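Local structure of monosaccharide-transporting ATPase (Actinobacillus succinogenes, 5DTE) at residues 31-34 with 40-43; 111-116 with 277-282; 48-53 with 271-276; 166-171 with 196-201. The protein binds D-allose in its beta-pyranose form and probably serves as the periplasmic solute receptor of a sugar-importing ABC transporter. One frame throughout, in Å; residues are numbered along the deposited sequence.

Overall arrangement
Contacts 1, 2 and 3 belong to the lobe built on the six-stranded parallel sheet, and contact 4 to the other lobe; the allose lies in the cleft between them. Contacts 1 and 3 share helix 39-54 and contacts 2 and 3 share helix 272-287, and the centre of contact 3 is about 10 Å from each of the other two. Contacts 1, 2 and 4 touch the sugar. Contacts 1 and 2 meet beside it through a weak, long ion pair, Lys34 NZ to Asp116 OD2 at 3.5 Å. Across the cleft, Asn170 ND2 lies 3.1 Å from Asp116 O, a probable hydrogen bond tying contact 4 to contact 2 although their centres are about 23 Å apart.

Contact 1. Residues 31-34 with 40-43; sequences LLMK and YFIS. With ALL (beta-D-allopyranose), chain E.
The NZ of Lys34, whose CE rests against the Phe41 ring, donates a hydrogen bond of 3.1 Å to O1 of the allose; the same O1 is also bonded to Asp116, so a cationic and an anionic group both hold this hydroxyl. Beyond CG the lysine chain is extended, which carries NZ from the strand end to the sugar. On the way it crosses Phe41 at about a right angle, with Lys34 CE 3.8 Å from Phe41 CZ, an oblique approach to the ring. Strand 28-33 and helix 39-54 are consecutive elements of a beta-alpha-beta unit, as in the Rossmann-like lobes of periplasmic binding proteins, and the pocket residues sit where the strand ends and the helix begins. Farther from the sugar, Met33 points toward the helix and its chain bends at chi3 (69°), turning the methyl CE to within 3.6 Å of Phe41 CD1; the two side chains run past each other in opposite senses. Phe41 in turn presents an edge to the sugar, CE2 lying 3.8 Å from O6 near the ring plane. One of its faces is covered by the adjoining tyrosine, with Tyr40 CD2 4.0 Å above the Phe41 ring centre. Tyr40 CG stands opposite its own backbone N (chi1 176°), and its ring meets the pyranose obliquely, CD2 being 3.7 Å from the sugar C3.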
loop_
_atom_site.group_PDB
_atom_site.type_symbol
_atom_site.label_atom_id
_atom_site.label_comp_id
_atom_site.label_asym_id
_atom_site.label_seq_id
_atom_site.Cartn_x
_atom_site.Cartn_y
_atom_site.Cartn_z
ATOM N N LEU A 31 14.305 -10.637 -0.972
ATOM C CA LEU A 31 13.144 -9.768 -1.008
ATOM C C LEU A 31 12.086 -10.436 -1.879
ATOM O O LEU A 31 12.299 -10.653 -3.067
ATOM C CB LEU A 31 13.514 -8.395 -1.554
ATOM C CG LEU A 31 12.340 -7.431 -1.685
ATOM C CD1 LEU A 31 11.717 -7.217 -0.315
ATOM C CD2 LEU A 31 12.772 -6.097 -2.303
ATOM N N LEU A 32 10.953 -10.785 -1.291
ATOM C CA LEU A 32 9.956 -11.567 -2.010
ATOM C C LEU A 32 8.659 -10.800 -2.140
ATOM O O LEU A 32 7.971 -10.543 -1.154
ATOM C CB LEU A 32 9.724 -12.902 -1.310
ATOM C CG LEU A 32 11.003 -13.739 -1.284
ATOM C CD1 LEU A 32 10.791 -15.027 -0.529
ATOM C CD2 LEU A 32 11.474 -14.015 -2.697
ATOM N N MET A 33 8.323 -10.438 -3.370
ATOM C CA MET A 33 7.288 -9.440 -3.597
ATOM C C MET A 33 6.062 -9.993 -4.313
ATOM O O MET A 33 6.170 -10.852 -5.180
ATOM C CB MET A 33 7.888 -8.267 -4.377
ATOM C CG MET A 33 9.050 -7.640 -3.650
ATOM S SD MET A 33 9.887 -6.359 -4.561
ATOM C CE MET A 33 8.632 -5.092 -4.570
ATOM N N LYS A 34 4.894 -9.484 -3.942
ATOM C CA LYS A 34 3.643 -9.966 -4.506
ATOM C C LYS A 34 3.458 -9.509 -5.953
ATOM O O LYS A 34 2.738 -10.149 -6.730
ATOM C CB LYS A 34 2.461 -9.518 -3.634
ATOM C CG LYS A 34 2.263 -8.028 -3.456
ATOM C CD LYS A 34 1.352 -7.750 -2.258
ATOM C CE LYS A 34 0.626 -6.415 -2.397
ATOM N NZ LYS A 34 -0.310 -6.139 -1.268
ATOM N N TYR A 40 4.409 1.594 -7.644
ATOM C CA TYR A 40 4.764 1.685 -6.237
ATOM C C TYR A 40 5.839 0.652 -5.811
ATOM O O TYR A 40 6.803 0.992 -5.114
ATOM C CB TYR A 40 3.497 1.539 -5.377
ATOM C CG TYR A 40 3.768 1.524 -3.899
ATOM C CD1 TYR A 40 4.052 2.695 -3.220
ATOM C CD2 TYR A 40 3.765 0.334 -3.185
ATOM C CE1 TYR A 40 4.316 2.684 -1.865
ATOM C CE2 TYR A 40 4.031 0.312 -1.831
ATOM C CZ TYR A 40 4.310 1.490 -1.180
ATOM O OH TYR A 40 4.574 1.476 0.161
ATOM N N PHE A 41 5.695 -0.597 -6.239
ATOM C CA PHE A 41 6.661 -1.622 -5.846
ATOM C C PHE A 41 7.956 -1.526 -6.651
ATOM O O PHE A 41 9.038 -1.812 -6.137
ATOM C CB PHE A 41 6.037 -3.010 -5.959
ATOM C CG PHE A 41 5.122 -3.336 -4.823
ATOM C CD1 PHE A 41 5.625 -3.470 -3.536
ATOM C CD2 PHE A 41 3.757 -3.489 -5.024
ATOM C CE1 PHE A 41 4.785 -3.761 -2.459
ATOM C CE2 PHE A 41 2.903 -3.782 -3.953
ATOM C CZ PHE A 41 3.424 -3.921 -2.669
ATOM N N ILE A 42 7.836 -1.113 -7.906
ATOM C CA ILE A 42 8.983 -0.739 -8.726
ATOM C C ILE A 42 9.842 0.288 -7.985
ATOM O O ILE A 42 11.070 0.255 -8.027
ATOM C CB ILE A 42 8.516 -0.169 -10.084
ATOM C CG1 ILE A 42 8.264 -1.304 -11.072
ATOM C CG2 ILE A 42 9.535 0.811 -10.658
ATOM C CD1 ILE A 42 9.544 -2.060 -11.467
ATOM N N SER A 43 9.164 1.184 -7.281
ATOM C CA SER A 43 9.794 2.264 -6.526
ATOM C C SER A 43 10.470 1.741 -5.276
ATOM O O SER A 43 11.533 2.213 -4.867
ATOM C CB SER A 43 8.745 3.317 -6.157
ATOM O OG SER A 43 9.190 4.100 -5.081
HETATM C C1 ALL E . -0.828 -2.274 -1.068
HETATM C C2 ALL E . 0.321 -1.290 -0.963
HETATM C C3 ALL E . 0.327 -0.307 -2.074
HETATM C C4 ALL E . 0.137 -0.950 -3.412
HETATM C C5 ALL E . -1.157 -1.744 -3.375
HETATM C C6 ALL E . -1.576 -2.280 -4.705
HETATM O O1 ALL E . -0.685 -3.309 -0.175
HETATM O O2 ALL E . 0.163 -0.566 0.277
HETATM O O3 ALL E . -0.774 0.633 -1.872
HETATM O O4 ALL E . 0.084 0.053 -4.438
HETATM O O5 ALL E . -0.953 -2.845 -2.442
HETATM O O6 ALL E . -0.722 -3.343 -5.069
#

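Contact 2. Residues 111-116 with 277-282; sequences PIIDLD and AIAIEH. With ALL (beta-D-allopyranose), chain E.
Ile113 and Ala279 are the centre of a strand-on-helix contact: strand 112-115 of the parallel sheet is covered by helix 272-287, late in the chain, which packs on the same lobe as the early strands. This return of the chain to the first lobe is familiar in type I periplasmic binding proteins. Over the short segments the axes approach to 8.6 Å and run nearly antiparallel, at 163°. All residues that touch across it are buried, and no hydrogen bond joins the two segments.

The apolar part relies on the two branches of Ile113. With chi1 at -57°, CG2 lies anti to the backbone N and meets the Ala279 methyl, CG2 to CB 4.0 Å, while CG1 is directed to the helix backbone, 3.6 Å from Ala279 O. The outermost CD1 goes on to His282 CB at 4.1 Å, the two side chains crossing at about a right angle. Leu115 adds a looser touch, its CD1 4.3 Å from Ala279 CB. The His282 ring itself turns away from the strand, and Ile278 CG2, one helical turn back, covers one of its faces.

Bonding to the sugar comes just past the strand's end, at Asp116. The Asp116 carboxylate takes two sugar hydroxyls, one on each oxygen: O1 donates to OD2 at 2.8 Å and O2 to OD1 at 3.1 Å.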
loop_
_atom_site.group_PDB
_atom_site.type_symbol
_atom_site.label_atom_id
_atom_site.label_comp_id
_atom_site.label_asym_id
_atom_site.label_seq_id
_atom_site.Cartn_x
_atom_site.Cartn_y
_atom_site.Cartn_z
ATOM N N PRO A 111 16.031 -14.970 10.403
ATOM C CA PRO A 111 15.201 -13.785 10.644
ATOM C C PRO A 111 14.335 -13.432 9.433
ATOM O O PRO A 111 14.719 -13.694 8.291
ATOM C CB PRO A 111 16.222 -12.679 10.925
ATOM C CG PRO A 111 17.578 -13.348 10.976
ATOM C CD PRO A 111 17.367 -14.827 10.993
ATOM N N ILE A 112 13.176 -12.838 9.683
ATOM C CA ILE A 112 12.227 -12.626 8.619
ATOM C C ILE A 112 11.317 -11.442 8.933
ATOM O O ILE A 112 10.712 -11.363 9.998
ATOM C CB ILE A 112 11.400 -13.917 8.372
ATOM C CG1 ILE A 112 10.408 -13.723 7.225
ATOM C CG2 ILE A 112 10.678 -14.376 9.634
ATOM C CD1 ILE A 112 9.773 -15.016 6.747
ATOM N N ILE A 113 11.243 -10.517 7.989
ATOM C CA ILE A 113 10.501 -9.271 8.154
ATOM C C ILE A 113 9.233 -9.261 7.324
ATOM O O ILE A 113 9.273 -9.395 6.105
ATOM C CB ILE A 113 11.345 -8.023 7.741
ATOM C CG1 ILE A 113 12.643 -7.948 8.544
ATOM C CG2 ILE A 113 10.539 -6.757 7.922
ATOM C CD1 ILE A 113 12.486 -8.373 10.014
ATOM N N ASP A 114 8.106 -9.079 7.988
ATOM C CA ASP A 114 6.837 -8.959 7.302
ATOM C C ASP A 114 6.645 -7.495 6.840
ATOM O O ASP A 114 6.364 -6.606 7.647
ATOM C CB ASP A 114 5.721 -9.448 8.233
ATOM C CG ASP A 114 4.343 -8.988 7.809
ATOM O OD1 ASP A 114 4.096 -8.921 6.590
ATOM O OD2 ASP A 114 3.509 -8.689 8.700
ATOM N N LEU A 115 6.821 -7.253 5.540
ATOM C CA LEU A 115 6.702 -5.906 4.962
ATOM C C LEU A 115 5.325 -5.668 4.340
ATOM O O LEU A 115 4.701 -6.607 3.866
ATOM C CB LEU A 115 7.800 -5.683 3.905
ATOM C CG LEU A 115 7.906 -4.375 3.107
ATOM C CD1 LEU A 115 8.257 -3.205 4.015
ATOM C CD2 LEU A 115 8.953 -4.494 2.004
ATOM N N ASP A 116 4.866 -4.415 4.377
ATOM C CA ASP A 116 3.631 -3.920 3.718
ATOM C C ASP A 116 2.293 -4.450 4.256
ATOM O O ASP A 116 1.554 -3.721 4.926
ATOM C CB ASP A 116 3.670 -4.196 2.204
ATOM C CG ASP A 116 2.517 -3.520 1.451
ATOM O OD1 ASP A 116 2.188 -2.350 1.769
ATOM O OD2 ASP A 116 1.939 -4.159 0.542
ATOM N N ALA A 277 13.760 0.149 3.480
ATOM C CA ALA A 277 15.056 0.424 4.083
ATOM C C ALA A 277 15.029 -0.039 5.523
ATOM O O ALA A 277 15.929 -0.756 5.948
ATOM C CB ALA A 277 15.409 1.886 3.997
ATOM N N ILE A 278 13.993 0.344 6.270
ATOM C CA ILE A 278 13.841 -0.147 7.647
ATOM C C ILE A 278 13.735 -1.676 7.679
ATOM O O ILE A 278 14.295 -2.310 8.563
ATOM C CB ILE A 278 12.620 0.478 8.371
ATOM C CG1 ILE A 278 13.034 1.761 9.098
ATOM C CG2 ILE A 278 12.062 -0.472 9.413
ATOM C CD1 ILE A 278 13.297 2.961 8.201
ATOM N N ALA A 279 13.051 -2.270 6.705
ATOM C CA ALA A 279 12.995 -3.727 6.606
ATOM C C ALA A 279 14.397 -4.369 6.564
ATOM O O ALA A 279 14.704 -5.283 7.337
ATOM C CB ALA A 279 12.202 -4.126 5.396
ATOM N N ILE A 280 15.245 -3.870 5.668
ATOM C CA ILE A 280 16.622 -4.346 5.530
ATOM C C ILE A 280 17.462 -4.016 6.763
ATOM O O ILE A 280 18.372 -4.769 7.122
ATOM C CB ILE A 280 17.297 -3.731 4.287
ATOM C CG1 ILE A 280 16.518 -4.103 3.027
ATOM C CG2 ILE A 280 18.768 -4.147 4.187
ATOM C CD1 ILE A 280 16.738 -3.143 1.876
ATOM N N GLU A 281 17.155 -2.888 7.406
ATOM C CA GLU A 281 17.862 -2.491 8.618
ATOM C C GLU A 281 17.460 -3.424 9.771
ATOM O O GLU A 281 18.267 -3.727 10.663
ATOM C CB GLU A 281 17.573 -1.025 8.963
ATOM C CG GLU A 281 18.667 -0.023 8.523
ATOM C CD GLU A 281 19.792 0.151 9.562
ATOM O OE1 GLU A 281 19.661 -0.384 10.693
ATOM O OE2 GLU A 281 20.801 0.833 9.250
ATOM N N HIS A 282 16.215 -3.899 9.713
ATOM C CA HIS A 282 15.633 -4.733 10.755
ATOM C C HIS A 282 16.074 -6.176 10.630
ATOM O O HIS A 282 16.235 -6.872 11.631
ATOM C CB HIS A 282 14.105 -4.657 10.710
ATOM C CG HIS A 282 13.532 -3.548 11.532
ATOM N ND1 HIS A 282 12.192 -3.499 11.890
ATOM C CD2 HIS A 282 14.098 -2.446 12.075
ATOM C CE1 HIS A 282 11.974 -2.424 12.615
ATOM N NE2 HIS A 282 13.113 -1.760 12.743
HETATM C C1 ALL E . -0.828 -2.274 -1.068
HETATM C C2 ALL E . 0.321 -1.290 -0.963
HETATM C C3 ALL E . 0.327 -0.307 -2.074
HETATM C C4 ALL E . 0.137 -0.950 -3.412
HETATM C C5 ALL E . -1.157 -1.744 -3.375
HETATM C C6 ALL E . -1.576 -2.280 -4.705
HETATM O O1 ALL E . -0.685 -3.309 -0.175
HETATM O O2 ALL E . 0.163 -0.566 0.277
HETATM O O3 ALL E . -0.774 0.633 -1.872
HETATM O O4 ALL E . 0.084 0.053 -4.438
HETATM O O5 ALL E . -0.953 -2.845 -2.442
HETATM O O6 ALL E . -0.722 -3.343 -5.069
#

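Contact 3. Residues 48-53 with 271-276; sequences AEETAK and LPKKQV
Ala48 and Val276 form the close part of this helix-to-helix contact. Their CA atoms, 6.0 Å apart, are the nearest pair between the two segments, a separation consistent with Ala48 offering nothing larger than a methyl. Val276 points toward helix 39-54 and straddles that alanine with its two branches: CG2 comes to 3.7 Å from Ala48 CB, while CG1, set between its own backbone N and carbonyl carbon (chi1 64°), faces the Ala48 backbone with N at 4.0 Å. Both residues are buried.

The other side is polar and much looser. Glu50 is exposed, and its extended chain brings OE2 to 3.8 Å from Lys273 NZ, a long salt bridge whose second oxygen, OE1, is little farther from NZ at 4.0 Å. The ammonium group thus stands before both carboxylate oxygens without closely engaging either. It has a firmer partner in Gln46, to whose OE1 it is hydrogen-bonded; a bend at chi2 (-134°) swings the lysine across to that helix.

The contact joins the first helix of the chain to helix 272-287, two neighbouring helices of one lobe, as expected of the alpha/beta fold of periplasmic sugar-binding proteins.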
loop_
_atom_site.group_PDB
_atom_site.type_symbol
_atom_site.label_atom_id
_atom_site.label_comp_id
_atom_site.label_asym_id
_atom_site.label_seq_id
_atom_site.Cartn_x
_atom_site.Cartn_y
_atom_site.Cartn_z
ATOM N N ALA A 48 15.178 -0.459 -2.463
ATOM C CA ALA A 48 15.725 -1.657 -1.824
ATOM C C ALA A 48 17.134 -1.930 -2.300
ATOM O O ALA A 48 17.980 -2.370 -1.529
ATOM C CB ALA A 48 14.834 -2.884 -2.098
ATOM N N GLU A 49 17.379 -1.686 -3.582
ATOM C CA GLU A 49 18.666 -1.998 -4.182
ATOM C C GLU A 49 19.713 -0.922 -3.871
ATOM O O GLU A 49 20.903 -1.216 -3.750
ATOM C CB GLU A 49 18.498 -2.200 -5.682
ATOM C CG GLU A 49 17.764 -3.487 -5.994
ATOM C CD GLU A 49 17.556 -3.709 -7.480
ATOM O OE1 GLU A 49 17.964 -2.843 -8.290
ATOM O OE2 GLU A 49 16.972 -4.756 -7.837
ATOM N N GLU A 50 19.256 0.315 -3.714
ATOM C CA GLU A 50 20.104 1.386 -3.219
ATOM C C GLU A 50 20.569 1.145 -1.780
ATOM O O GLU A 50 21.720 1.404 -1.447
ATOM C CB GLU A 50 19.365 2.707 -3.308
ATOM C CG GLU A 50 19.029 3.121 -4.715
ATOM C CD GLU A 50 17.949 4.196 -4.751
ATOM O OE1 GLU A 50 17.407 4.537 -3.675
ATOM O OE2 GLU A 50 17.625 4.684 -5.857
ATOM N N THR A 51 19.675 0.664 -0.926
ATOM C CA THR A 51 20.038 0.333 0.453
ATOM C C THR A 51 20.951 -0.901 0.483
ATOM O O THR A 51 21.846 -1.011 1.318
ATOM C CB THR A 51 18.759 0.104 1.327
ATOM O OG1 THR A 51 18.148 1.363 1.631
ATOM C CG2 THR A 51 19.064 -0.628 2.631
ATOM N N ALA A 52 20.729 -1.821 -0.447
ATOM C CA ALA A 52 21.541 -3.032 -0.523
ATOM C C ALA A 52 22.982 -2.659 -0.860
ATOM O O ALA A 52 23.899 -3.015 -0.128
ATOM C CB ALA A 52 20.963 -4.018 -1.564
ATOM N N LYS A 53 23.160 -1.925 -1.957
ATOM C CA LYS A 53 24.461 -1.391 -2.383
ATOM C C LYS A 53 25.181 -0.623 -1.266
ATOM O O LYS A 53 26.355 -0.860 -0.996
ATOM C CB LYS A 53 24.269 -0.487 -3.605
ATOM C CG LYS A 53 25.549 0.024 -4.227
ATOM C CD LYS A 53 25.245 0.710 -5.557
ATOM C CE LYS A 53 26.362 1.657 -5.974
ATOM N NZ LYS A 53 25.859 2.745 -6.873
ATOM N N LEU A 271 6.086 6.440 1.718
ATOM C CA LEU A 271 7.536 6.324 1.873
ATOM C C LEU A 271 8.041 4.892 1.655
ATOM O O LEU A 271 8.612 4.267 2.564
ATOM C CB LEU A 271 7.941 6.841 3.252
ATOM C CG LEU A 271 7.434 8.271 3.417
ATOM C CD1 LEU A 271 7.742 8.785 4.785
ATOM C CD2 LEU A 271 8.085 9.145 2.375
ATOM N N PRO A 272 7.853 4.376 0.431
ATOM C CA PRO A 272 8.118 2.959 0.173
ATOM C C PRO A 272 9.608 2.617 0.221
ATOM O O PRO A 272 9.960 1.454 0.406
ATOM C CB PRO A 272 7.550 2.754 -1.230
ATOM C CG PRO A 272 7.668 4.085 -1.875
ATOM C CD PRO A 272 7.506 5.109 -0.799
ATOM N N LYS A 273 10.470 3.616 0.055
ATOM C CA LYS A 273 11.909 3.374 0.128
ATOM C C LYS A 273 12.359 3.318 1.572
ATOM O O LYS A 273 13.182 2.478 1.915
ATOM C CB LYS A 273 12.686 4.453 -0.618
ATOM C CG LYS A 273 12.156 4.732 -2.012
ATOM C CD LYS A 273 13.263 4.796 -3.027
ATOM C CE LYS A 273 12.732 5.116 -4.408
ATOM N NZ LYS A 273 13.848 5.213 -5.394
ATOM N N LYS A 274 11.819 4.211 2.409
ATOM C CA LYS A 274 12.117 4.229 3.845
ATOM C C LYS A 274 11.622 2.948 4.521
ATOM O O LYS A 274 12.311 2.363 5.364
ATOM C CB LYS A 274 11.487 5.444 4.507
ATOM C CG LYS A 274 11.753 5.549 6.017
ATOM C CD LYS A 274 11.146 6.848 6.605
ATOM C CE LYS A 274 11.077 6.878 8.145
ATOM N NZ LYS A 274 12.397 6.857 8.800
ATOM N N GLN A 275 10.420 2.522 4.143
ATOM C CA GLN A 275 9.878 1.254 4.609
ATOM C C GLN A 275 10.848 0.098 4.380
ATOM O O GLN A 275 11.353 -0.507 5.325
ATOM C CB GLN A 275 8.568 0.942 3.902
ATOM C CG GLN A 275 7.375 1.716 4.395
ATOM C CD GLN A 275 6.060 1.085 3.943
ATOM O OE1 GLN A 275 5.984 -0.118 3.660
ATOM N NE2 GLN A 275 5.020 1.894 3.882
ATOM N N VAL A 276 11.105 -0.209 3.113
ATOM C CA VAL A 276 11.953 -1.341 2.773
ATOM C C VAL A 276 13.388 -1.108 3.253
ATOM O O VAL A 276 14.142 -2.053 3.443
ATOM C CB VAL A 276 11.927 -1.613 1.264
ATOM C CG1 VAL A 276 12.518 -0.443 0.497
ATOM C CG2 VAL A 276 12.639 -2.921 0.937
#

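Contact 4. Residues 166-171 with 196-201; sequences PGVDNG and ANWETE. With ALL (beta-D-allopyranose), chain E.
The sugar-facing wall of the second lobe brings Val168 against Trp198, where the chain leaves two adjacent parallel strands, 157-163 and 188-195. Val168 is the N-cap of helix 169-182 and meets the indole at its edge: CG1 lies in the ring plane, 3.4 Å from Trp198 CH2, and CG2 also reaches that atom, at 3.5 Å. Both branches therefore bear on the far end of the six-membered ring. Gly171, in the first turn of the helix, approaches the same edge more distantly, its N 4.5 Å from Trp198 CZ2.

Such an aromatic plate beside the ligand is a familiar feature of sugar-binding proteins, and here one indole face carries the hydroxymethyl carbon of the allose: C6 stands 3.3 Å above the plane, offset toward the rim, consistent with a CH-pi contact. A type I' turn from Ala196 to Glu199 delivers the tryptophan, closed by Glu199 N to Ala196 O at 3.3 Å.

Nearer the surface, Asn197 crosses Pro166 obliquely, OD1 lying 3.5 Å from Pro166 CD, while Asn197 ND2 is hydrogen-bonded to Gln202. From the helix start Asn170 also approaches the sugar, ND2 being 3.3 Å from O1.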
loop_
_atom_site.group_PDB
_atom_site.type_symbol
_atom_site.label_atom_id
_atom_site.label_comp_id
_atom_site.label_asym_id
_atom_site.label_seq_id
_atom_site.Cartn_x
_atom_site.Cartn_y
_atom_site.Cartn_z
ATOM N N PRO A 166 -10.687 -7.010 -2.864
ATOM C CA PRO A 166 -11.463 -7.374 -1.670
ATOM C C PRO A 166 -10.687 -8.301 -0.728
ATOM O O PRO A 166 -10.056 -9.264 -1.186
ATOM C CB PRO A 166 -12.693 -8.079 -2.256
ATOM C CG PRO A 166 -12.878 -7.435 -3.589
ATOM C CD PRO A 166 -11.501 -7.075 -4.093
ATOM N N GLY A 167 -10.707 -7.989 0.566
ATOM C CA GLY A 167 -10.087 -8.850 1.552
ATOM C C GLY A 167 -8.775 -8.348 2.119
ATOM O O GLY A 167 -8.602 -8.368 3.332
ATOM N N VAL A 168 -7.858 -7.911 1.257
ATOM C CA VAL A 168 -6.547 -7.430 1.709
ATOM C C VAL A 168 -6.666 -6.326 2.753
ATOM O O VAL A 168 -7.361 -5.337 2.549
ATOM C CB VAL A 168 -5.687 -6.899 0.545
ATOM C CG1 VAL A 168 -4.695 -5.845 1.047
ATOM C CG2 VAL A 168 -4.952 -8.044 -0.136
ATOM N N ASP A 169 -5.970 -6.518 3.865
ATOM C CA ASP A 169 -6.045 -5.614 5.002
ATOM C C ASP A 169 -5.797 -4.160 4.633
ATOM O O ASP A 169 -6.563 -3.282 5.026
ATOM C CB ASP A 169 -5.045 -6.041 6.071
ATOM C CG ASP A 169 -5.336 -5.423 7.411
ATOM O OD1 ASP A 169 -6.295 -5.879 8.067
ATOM O OD2 ASP A 169 -4.606 -4.486 7.809
ATOM N N ASN A 170 -4.733 -3.904 3.880
ATOM C CA ASN A 170 -4.359 -2.528 3.559
ATOM C C ASN A 170 -5.487 -1.788 2.845
ATOM O O ASN A 170 -5.734 -0.604 3.098
ATOM C CB ASN A 170 -3.092 -2.498 2.710
ATOM C CG ASN A 170 -1.898 -3.046 3.444
ATOM O OD1 ASN A 170 -2.028 -3.895 4.332
ATOM N ND2 ASN A 170 -0.720 -2.561 3.088
ATOM N N GLY A 171 -6.191 -2.495 1.970
ATOM C CA GLY A 171 -7.294 -1.894 1.239
ATOM C C GLY A 171 -8.465 -1.550 2.135
ATOM O O GLY A 171 -8.899 -0.405 2.162
ATOM N N ALA A 196 -11.952 -1.576 -7.558
ATOM C CA ALA A 196 -11.272 -1.551 -8.836
ATOM C C ALA A 196 -9.981 -2.364 -8.790
ATOM O O ALA A 196 -9.197 -2.331 -9.736
ATOM C CB ALA A 196 -10.996 -0.137 -9.257
ATOM N N ASN A 197 -9.779 -3.089 -7.689
ATOM C CA ASN A 197 -8.701 -4.091 -7.553
ATOM C C ASN A 197 -7.265 -3.595 -7.702
ATOM O O ASN A 197 -6.378 -4.401 -8.010
ATOM C CB ASN A 197 -8.908 -5.232 -8.560
ATOM C CG ASN A 197 -10.114 -6.090 -8.231
ATOM O OD1 ASN A 197 -10.063 -6.912 -7.316
ATOM N ND2 ASN A 197 -11.209 -5.900 -8.973
ATOM N N TRP A 198 -7.055 -2.288 -7.492
ATOM C CA TRP A 198 -5.736 -1.629 -7.521
ATOM C C TRP A 198 -5.192 -1.355 -8.925
ATOM O O TRP A 198 -4.078 -0.839 -9.060
ATOM C CB TRP A 198 -4.692 -2.446 -6.746
ATOM C CG TRP A 198 -4.882 -2.479 -5.254
ATOM C CD1 TRP A 198 -5.290 -1.451 -4.426
ATOM C CD2 TRP A 198 -4.686 -3.606 -4.419
ATOM N NE1 TRP A 198 -5.333 -1.883 -3.122
ATOM C CE2 TRP A 198 -4.977 -3.203 -3.094
ATOM C CE3 TRP A 198 -4.288 -4.920 -4.659
ATOM C CZ2 TRP A 198 -4.880 -4.074 -2.025
ATOM C CZ3 TRP A 198 -4.187 -5.779 -3.600
ATOM C CH2 TRP A 198 -4.484 -5.357 -2.297
ATOM N N GLU A 199 -5.973 -1.694 -9.953
ATOM C CA GLU A 199 -5.572 -1.531 -11.357
ATOM C C GLU A 199 -6.051 -0.212 -11.933
ATOM O O GLU A 199 -7.195 0.146 -11.749
ATOM C CB GLU A 199 -6.128 -2.676 -12.223
ATOM C CG GLU A 199 -5.217 -3.893 -12.396
ATOM C CD GLU A 199 -5.832 -4.962 -13.302
ATOM O OE1 GLU A 199 -6.190 -4.646 -14.464
ATOM O OE2 GLU A 199 -5.973 -6.120 -12.842
ATOM N N THR A 200 -5.187 0.494 -12.657
ATOM C CA THR A 200 -5.615 1.690 -13.384
ATOM C C THR A 200 -6.776 1.379 -14.343
ATOM O O THR A 200 -7.863 1.939 -14.191
ATOM C CB THR A 200 -4.452 2.340 -14.180
ATOM O OG1 THR A 200 -3.523 2.938 -13.270
ATOM C CG2 THR A 200 -4.964 3.417 -15.068
ATOM N N GLU A 201 -6.563 0.474 -15.295
ATOM C CA GLU A 201 -7.546 0.238 -16.362
ATOM C C GLU A 201 -8.950 -0.097 -15.831
ATOM O O GLU A 201 -9.936 0.403 -16.361
ATOM C CB GLU A 201 -7.061 -0.872 -17.308
ATOM C CG GLU A 201 -7.638 -0.811 -18.739
ATOM C CD GLU A 201 -7.081 0.345 -19.577
ATOM O OE1 GLU A 201 -7.723 0.725 -20.593
ATOM O OE2 GLU A 201 -5.995 0.864 -19.226
HETATM C C1 ALL E . -0.828 -2.274 -1.068
HETATM C C2 ALL E . 0.321 -1.290 -0.963
HETATM C C3 ALL E . 0.327 -0.307 -2.074
HETATM C C4 ALL E . 0.137 -0.950 -3.412
HETATM C C5 ALL E . -1.157 -1.744 -3.375
HETATM C C6 ALL E . -1.576 -2.280 -4.705
HETATM O O1 ALL E . -0.685 -3.309 -0.175
HETATM O O2 ALL E . 0.163 -0.566 0.277
HETATM O O3 ALL E . -0.774 0.633 -1.872
HETATM O O4 ALL E . 0.084 0.053 -4.438
HETATM O O5 ALL E . -0.953 -2.845 -2.442
HETATM O O6 ALL E . -0.722 -3.343 -5.069
#